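Local atomic coordinates of adenine Deaminase (Enterococcus faecalis, PDB entry 2ICS), a protein that belongs to the zinc-dependent amidohydrolase superfamily, binds two zinc ions per subunit and deacetylates acetyl-(R)-mandelate with very low efficiency in vitro. Residues Gly245-Glu257 / Lys341-Ala353. Numbering follows the deposited sequence.
Sequences GHGTDSFNFHVAE and KTLTDSNGLTRVA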
ATOM      1  N   GLY A 245       3.635  -2.699   4.832  1.00 22.02           N
ATOM      2  CA  GLY A 245       4.668  -3.162   3.913  1.00 20.12           C
ATOM      3  C   GLY A 245       5.201  -4.526   4.338  1.00 20.06           C
ATOM      4  O   GLY A 245       6.409  -4.708   4.464  1.00 19.99           O
ATOM      5  N   HIS A 246       4.295  -5.482   4.544  1.00 21.03           N
ATOM      6  CA  HIS A 246       4.638  -6.833   5.010  1.00 20.58           C
ATOM      7  C   HIS A 246       5.975  -7.370   4.520  1.00 22.07           C
ATOM      8  O   HIS A 246       6.896  -7.576   5.314  1.00 21.11           O
ATOM      9  CB  HIS A 246       3.534  -7.828   4.648  1.00 19.57           C
ATOM     10  CG  HIS A 246       3.661  -9.145   5.355  1.00 19.45           C
ATOM     11  ND1 HIS A 246       4.768  -9.956   5.224  1.00 17.11           N
ATOM     12  CD2 HIS A 246       2.830  -9.782   6.216  1.00 15.92           C
ATOM     13  CE1 HIS A 246       4.614 -11.034   5.974  1.00 19.24           C
ATOM     14  NE2 HIS A 246       3.448 -10.954   6.586  1.00 18.70           N
ATOM     15  N   GLY A 247       6.074  -7.615   3.216  1.00 22.06           N
ATOM     16  CA  GLY A 247       7.318  -8.106   2.656  1.00 21.87           C
ATOM     17  C   GLY A 247       7.800  -9.449   3.179  1.00 22.76           C
ATOM     18  O   GLY A 247       7.182 -10.080   4.038  1.00 22.84           O
ATOM     19  N   THR A 248       8.924  -9.893   2.638  1.00 22.60           N
ATOM     20  CA  THR A 248       9.505 -11.160   3.029  1.00 23.99           C
ATOM     21  C   THR A 248      10.023 -11.131   4.464  1.00 24.47           C
ATOM     22  O   THR A 248       9.956 -12.137   5.163  1.00 24.91           O
ATOM     23  CB  THR A 248      10.654 -11.543   2.071  1.00 24.43           C
ATOM     24  OG1 THR A 248      10.140 -11.626   0.737  1.00 24.36           O
ATOM     25  CG2 THR A 248      11.270 -12.889   2.459  1.00 22.63           C
ATOM     26  N   ASP A 249      10.512  -9.982   4.917  1.00 24.76           N
ATOM     27  CA  ASP A 249      11.049  -9.899   6.273  1.00 26.83           C
ATOM     28  C   ASP A 249      10.624  -8.693   7.094  1.00 25.83           C
ATOM     29  O   ASP A 249      11.280  -8.366   8.078  1.00 26.68           O
ATOM     30  CB  ASP A 249      12.579  -9.934   6.222  1.00 31.75           C
ATOM     31  CG  ASP A 249      13.117 -11.312   5.870  1.00 37.36           C
ATOM     32  OD1 ASP A 249      12.814 -12.284   6.608  1.00 39.66           O
ATOM     33  OD2 ASP A 249      13.842 -11.421   4.861  1.00 37.77           O
ATOM     34  N   SER A 250       9.519  -8.050   6.741  1.00 23.61           N
ATOM     35  CA  SER A 250       9.138  -6.855   7.475  1.00 23.84           C
ATOM     36  C   SER A 250       7.879  -6.830   8.335  1.00 23.06           C
ATOM     37  O   SER A 250       7.476  -5.757   8.795  1.00 23.78           O
ATOM     38  CB  SER A 250       9.122  -5.680   6.498  1.00 24.03           C
ATOM     39  OG  SER A 250      10.379  -5.587   5.847  1.00 22.59           O
ATOM     40  N   PHE A 251       7.252  -7.982   8.560  1.00 23.08           N
ATOM     41  CA  PHE A 251       6.057  -8.021   9.403  1.00 20.96           C
ATOM     42  C   PHE A 251       6.140  -9.106  10.468  1.00 21.07           C
ATOM     43  O   PHE A 251       6.280 -10.286  10.161  1.00 21.09           O
ATOM     44  CB  PHE A 251       4.789  -8.237   8.576  1.00 21.03           C
ATOM     45  CG  PHE A 251       3.546  -8.345   9.416  1.00 22.25           C
ATOM     46  CD1 PHE A 251       3.023  -7.225  10.052  1.00 23.72           C
ATOM     47  CD2 PHE A 251       2.936  -9.581   9.630  1.00 23.61           C
ATOM     48  CE1 PHE A 251       1.911  -7.328  10.893  1.00 24.64           C
ATOM     49  CE2 PHE A 251       1.824  -9.699  10.471  1.00 23.89           C
ATOM     50  CZ  PHE A 251       1.311  -8.567  11.104  1.00 25.14           C
ATOM     51  N   ASN A 252       6.019  -8.693  11.722  1.00 22.30           N
ATOM     52  CA  ASN A 252       6.103  -9.602  12.854  1.00 23.12           C
ATOM     53  C   ASN A 252       4.807  -9.532  13.675  1.00 24.53           C
ATOM     54  O   ASN A 252       4.418  -8.459  14.142  1.00 25.27           O
ATOM     55  CB  ASN A 252       7.336  -9.215  13.691  1.00 22.26           C
ATOM     56  CG  ASN A 252       7.547 -10.111  14.904  1.00 23.85           C
ATOM     57  OD1 ASN A 252       6.813 -10.025  15.892  1.00 21.59           O
ATOM     58  ND2 ASN A 252       8.562 -10.970  14.835  1.00 19.30           N
ATOM     59  N   PHE A 253       4.131 -10.674  13.818  1.00 26.16           N
ATOM     60  CA  PHE A 253       2.876 -10.754  14.577  1.00 26.94           C
ATOM     61  C   PHE A 253       3.015 -10.215  15.997  1.00 27.35           C
ATOM     62  O   PHE A 253       2.183  -9.429  16.458  1.00 27.83           O
ATOM     63  CB  PHE A 253       2.379 -12.204  14.672  1.00 26.93           C
ATOM     64  CG  PHE A 253       1.567 -12.666  13.482  1.00 26.10           C
ATOM     65  CD1 PHE A 253       0.373 -12.040  13.149  1.00 25.06           C
ATOM     66  CD2 PHE A 253       1.967 -13.771  12.743  1.00 25.44           C
ATOM     67  CE1 PHE A 253      -0.413 -12.511  12.103  1.00 25.60           C
ATOM     68  CE2 PHE A 253       1.187 -14.253  11.693  1.00 25.87           C
ATOM     69  CZ  PHE A 253      -0.005 -13.621  11.375  1.00 26.53           C
ATOM     70  N   HIS A 254       4.063 -10.641  16.692  1.00 27.40           N
ATOM     71  CA  HIS A 254       4.258 -10.200  18.064  1.00 28.01           C
ATOM     72  C   HIS A 254       4.320  -8.679  18.171  1.00 28.08           C
ATOM     73  O   HIS A 254       3.739  -8.084  19.082  1.00 27.59           O
ATOM     74  CB  HIS A 254       5.532 -10.806  18.649  1.00 29.56           C
ATOM     75  CG  HIS A 254       5.743 -10.462  20.089  1.00 30.85           C
ATOM     76  ND1 HIS A 254       4.880 -10.872  21.083  1.00 30.98           N
ATOM     77  CD2 HIS A 254       6.678  -9.692  20.695  1.00 30.41           C
ATOM     78  CE1 HIS A 254       5.272 -10.366  22.239  1.00 32.56           C
ATOM     79  NE2 HIS A 254       6.361  -9.645  22.030  1.00 32.43           N
ATOM     80  N   VAL A 255       5.016  -8.052  17.229  1.00 27.32           N
ATOM     81  CA  VAL A 255       5.147  -6.603  17.238  1.00 25.61           C
ATOM     82  C   VAL A 255       3.796  -5.910  17.033  1.00 26.61           C
ATOM     83  O   VAL A 255       3.459  -4.962  17.748  1.00 25.15           O
ATOM     84  CB  VAL A 255       6.143  -6.143  16.154  1.00 25.47           C
ATOM     85  CG1 VAL A 255       6.212  -4.625  16.112  1.00 21.54           C
ATOM     86  CG2 VAL A 255       7.527  -6.727  16.449  1.00 26.38           C
ATOM     87  N   ALA A 256       3.032  -6.393  16.057  1.00 25.57           N
ATOM     88  CA  ALA A 256       1.714  -5.836  15.749  1.00 25.46           C
ATOM     89  C   ALA A 256       0.755  -6.033  16.915  1.00 25.20           C
ATOM     90  O   ALA A 256      -0.043  -5.144  17.235  1.00 25.53           O
ATOM     91  CB  ALA A 256       1.143  -6.500  14.485  1.00 21.05           C
ATOM     92  N   GLU A 257       0.830  -7.203  17.544  1.00 25.66           N
ATOM     93  CA  GLU A 257      -0.032  -7.515  18.674  1.00 25.67           C
ATOM     94  C   GLU A 257       0.342  -6.652  19.864  1.00 26.13           C
ATOM     95  O   GLU A 257      -0.530  -6.120  20.547  1.00 25.65           O
ATOM     96  CB  GLU A 257       0.077  -8.999  19.036  1.00 26.21           C
ATOM     97  CG  GLU A 257      -0.390  -9.928  17.920  1.00 28.07           C
ATOM     98  CD  GLU A 257      -0.050 -11.384  18.177  1.00 30.80           C
ATOM     99  OE1 GLU A 257       1.019 -11.656  18.768  1.00 29.54           O
ATOM    100  OE2 GLU A 257      -0.844 -12.261  17.769  1.00 33.58           O
ATOM    101  N   LYS A 341      -7.565 -20.832   8.703  1.00 41.91           N
ATOM    102  CA  LYS A 341      -6.484 -20.713   7.733  1.00 40.64           C
ATOM    103  C   LYS A 341      -5.207 -20.386   8.495  1.00 39.69           C
ATOM    104  O   LYS A 341      -5.229 -19.583   9.431  1.00 38.74           O
ATOM    105  CB  LYS A 341      -6.809 -19.584   6.753  1.00 41.29           C
ATOM    106  CG  LYS A 341      -5.761 -19.298   5.693  1.00 41.34           C
ATOM    107  CD  LYS A 341      -6.179 -18.067   4.897  1.00 40.38           C
ATOM    108  CE  LYS A 341      -5.211 -17.742   3.774  1.00 42.22           C
ATOM    109  NZ  LYS A 341      -5.630 -16.510   3.035  1.00 41.13           N
ATOM    110  N   THR A 342      -4.103 -21.015   8.108  1.00 37.69           N
ATOM    111  CA  THR A 342      -2.828 -20.762   8.766  1.00 36.50           C
ATOM    112  C   THR A 342      -2.164 -19.549   8.135  1.00 35.50           C
ATOM    113  O   THR A 342      -2.129 -19.413   6.911  1.00 36.63           O
ATOM    114  CB  THR A 342      -1.878 -21.967   8.646  1.00 37.66           C
ATOM    115  OG1 THR A 342      -2.437 -23.085   9.347  1.00 40.48           O
ATOM    116  CG2 THR A 342      -0.521 -21.633   9.252  1.00 37.80           C
ATOM    117  N   LEU A 343      -1.647 -18.663   8.977  1.00 32.33           N
ATOM    118  CA  LEU A 343      -0.991 -17.454   8.502  1.00 30.90           C
ATOM    119  C   LEU A 343       0.398 -17.386   9.097  1.00 29.14           C
ATOM    120  O   LEU A 343       0.576 -17.587  10.294  1.00 29.65           O
ATOM    121  CB  LEU A 343      -1.795 -16.215   8.913  1.00 29.46           C
ATOM    122  CG  LEU A 343      -3.248 -16.138   8.434  1.00 28.06           C
ATOM    123  CD1 LEU A 343      -3.934 -14.948   9.090  1.00 27.98           C
ATOM    124  CD2 LEU A 343      -3.298 -16.011   6.929  1.00 24.81           C
ATOM    125  N   THR A 344       1.380 -17.099   8.253  1.00 30.12           N
ATOM    126  CA  THR A 344       2.772 -17.016   8.686  1.00 30.09           C
ATOM    127  C   THR A 344       3.324 -15.624   8.404  1.00 27.88           C
ATOM    128  O   THR A 344       3.111 -15.081   7.322  1.00 27.19           O
ATOM    129  CB  THR A 344       3.638 -18.038   7.925  1.00 30.75           C
ATOM    130  OG1 THR A 344       2.988 -19.312   7.938  1.00 36.69           O
ATOM    131  CG2 THR A 344       5.007 -18.163   8.570  1.00 31.37           C
ATOM    132  N   ASP A 345       4.037 -15.046   9.363  1.00 27.18           N
ATOM    133  CA  ASP A 345       4.596 -13.723   9.132  1.00 27.97           C
ATOM    134  C   ASP A 345       5.996 -13.827   8.540  1.00 27.60           C
ATOM    135  O   ASP A 345       6.422 -14.905   8.128  1.00 28.49           O
ATOM    136  CB  ASP A 345       4.618 -12.892  10.420  1.00 28.93           C
ATOM    137  CG  ASP A 345       5.494 -13.495  11.501  1.00 27.85           C
ATOM    138  OD1 ASP A 345       6.320 -14.381  11.197  1.00 28.23           O
ATOM    139  OD2 ASP A 345       5.359 -13.059  12.663  1.00 30.32           O
ATOM    140  N   SER A 346       6.705 -12.705   8.507  1.00 27.28           N
ATOM    141  CA  SER A 346       8.045 -12.646   7.936  1.00 29.00           C
ATOM    142  C   SER A 346       9.110 -13.351   8.763  1.00 30.58           C
ATOM    143  O   SER A 346      10.191 -13.647   8.259  1.00 31.99           O
ATOM    144  CB  SER A 346       8.467 -11.187   7.740  1.00 26.95           C
ATOM    145  OG  SER A 346       7.528 -10.476   6.954  1.00 25.55           O
ATOM    146  N   ASN A 347       8.810 -13.615  10.030  1.00 31.41           N
ATOM    147  CA  ASN A 347       9.775 -14.258  10.908  1.00 31.48           C
ATOM    148  C   ASN A 347       9.390 -15.668  11.354  1.00 33.72           C
ATOM    149  O   ASN A 347       9.934 -16.182  12.330  1.00 33.88           O
ATOM    150  CB  ASN A 347      10.017 -13.368  12.126  1.00 29.69           C
ATOM    151  CG  ASN A 347      10.590 -12.012  11.749  1.00 28.22           C
ATOM    152  OD1 ASN A 347      10.067 -10.971  12.146  1.00 25.42           O
ATOM    153  ND2 ASN A 347      11.677 -12.022  10.981  1.00 28.00           N
ATOM    154  N   GLY A 348       8.454 -16.290  10.643  1.00 34.62           N
ATOM    155  CA  GLY A 348       8.060 -17.642  10.985  1.00 34.60           C
ATOM    156  C   GLY A 348       7.011 -17.812  12.070  1.00 36.53           C
ATOM    157  O   GLY A 348       6.673 -18.943  12.413  1.00 37.49           O
ATOM    158  N   LEU A 349       6.510 -16.716  12.633  1.00 35.92           N
ATOM    159  CA  LEU A 349       5.475 -16.818  13.658  1.00 35.53           C
ATOM    160  C   LEU A 349       4.181 -17.227  12.953  1.00 36.36           C
ATOM    161  O   LEU A 349       3.886 -16.736  11.865  1.00 37.77           O
ATOM    162  CB  LEU A 349       5.267 -15.476  14.362  1.00 35.16           C
ATOM    163  CG  LEU A 349       6.338 -14.939  15.314  1.00 34.97           C
ATOM    164  CD1 LEU A 349       7.647 -14.723  14.577  1.00 34.51           C
ATOM    165  CD2 LEU A 349       5.846 -13.637  15.914  1.00 33.82           C
ATOM    166  N   THR A 350       3.410 -18.116  13.574  1.00 35.98           N
ATOM    167  CA  THR A 350       2.166 -18.588  12.977  1.00 34.96           C
ATOM    168  C   THR A 350       0.932 -18.243  13.810  1.00 33.79           C
ATOM    169  O   THR A 350       0.994 -18.161  15.036  1.00 31.94           O
ATOM    170  CB  THR A 350       2.210 -20.118  12.759  1.00 37.91           C
ATOM    171  OG1 THR A 350       3.247 -20.439  11.819  1.00 40.43           O
ATOM    172  CG2 THR A 350       0.877 -20.628  12.234  1.00 39.82           C
ATOM    173  N   ARG A 351      -0.185 -18.034  13.121  1.00 31.84           N
ATOM    174  CA  ARG A 351      -1.453 -17.709  13.762  1.00 32.11           C
ATOM    175  C   ARG A 351      -2.563 -18.351  12.934  1.00 33.46           C
ATOM    176  O   ARG A 351      -2.468 -18.437  11.711  1.00 32.17           O
ATOM    177  CB  ARG A 351      -1.656 -16.188  13.818  1.00 30.36           C
ATOM    178  CG  ARG A 351      -0.594 -15.414  14.603  1.00 29.69           C
ATOM    179  CD  ARG A 351      -0.642 -15.757  16.087  1.00 29.55           C
ATOM    180  NE  ARG A 351       0.192 -14.875  16.903  1.00 27.43           N
ATOM    181  CZ  ARG A 351       1.496 -15.036  17.102  1.00 26.99           C
ATOM    182  NH1 ARG A 351       2.140 -16.051  16.543  1.00 27.83           N
ATOM    183  NH2 ARG A 351       2.159 -14.182  17.873  1.00 24.82           N
ATOM    184  N   VAL A 352      -3.612 -18.815  13.597  1.00 35.77           N
ATOM    185  CA  VAL A 352      -4.714 -19.437  12.881  1.00 37.24           C
ATOM    186  C   VAL A 352      -5.858 -18.443  12.733  1.00 37.55           C
ATOM    187  O   VAL A 352      -6.482 -18.057  13.717  1.00 39.29           O
ATOM    188  CB  VAL A 352      -5.210 -20.702  13.617  1.00 37.55           C
ATOM    189  CG1 VAL A 352      -6.364 -21.336  12.854  1.00 40.17           C
ATOM    190  CG2 VAL A 352      -4.071 -21.694  13.751  1.00 38.41           C
ATOM    191  N   ALA A 353      -6.116 -18.017  11.501  1.00 37.92           N
ATOM    192  CA  ALA A 353      -7.190 -17.066  11.238  1.00 38.23           C
ATOM    193  C   ALA A 353      -8.528 -17.786  11.223  1.00 38.53           C
ATOM    194  O   ALA A 353      -8.617 -18.936  10.793  1.00 37.99           O
ATOM    195  CB  ALA A 353      -6.965 -16.371   9.905  1.00 37.50           C
TER
HETATM  196  O   HOH W   1       9.946  -8.707  10.662  1.00 24.57           O
HETATM  197  O   HOH W   2      12.992 -10.007   9.566  1.00 34.99           O
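Leu343, in the strand before the turn, sets its CB against CZ of Phe253. Asp345 then splits its carboxylate. OD2 takes Phe253 N on its anti lone pair, at 2.9 Å and nearly straight (174°). OD1 accepts Asn347 N, an Asx turn, and Leu349 N from the opposite face, which should help hold the carboxylate in place. Ser346 makes three hydrogen bonds. Its N donates to Phe251 O at 3.0 Å. Its OG lies beside its own backbone N (chi1 -55°), accepts from Phe251 N and donates to Gly247 O, which also takes His246 ND1. Asn347 OD1 receives Asn252 ND2 at 3.1 Å, and two waters link its amide to Asp249 O. Asn252 OD1 accepts from Val255 N, N-capping helix 253-261. Leu349 CD2 packs on CB of Phe253 and His254. Arg351 lays CG over the centre of the Phe253 ring, a CH-pi contact 3.4 Å from the centroid; Phe251 CE2 lies over the opposite face. The Arg351 chain bends at chi2 (-66°). In a side-on salt bridge NE meets Glu257 OE2 and NH2 meets Glu257 OE1, both at 2.9 Å. A type I turn in a beta hairpin thus meets the loop after TIM-barrel strand 241-243, whose Ser250 and Gly247 lie beside zinc ligands His211 and Asp272.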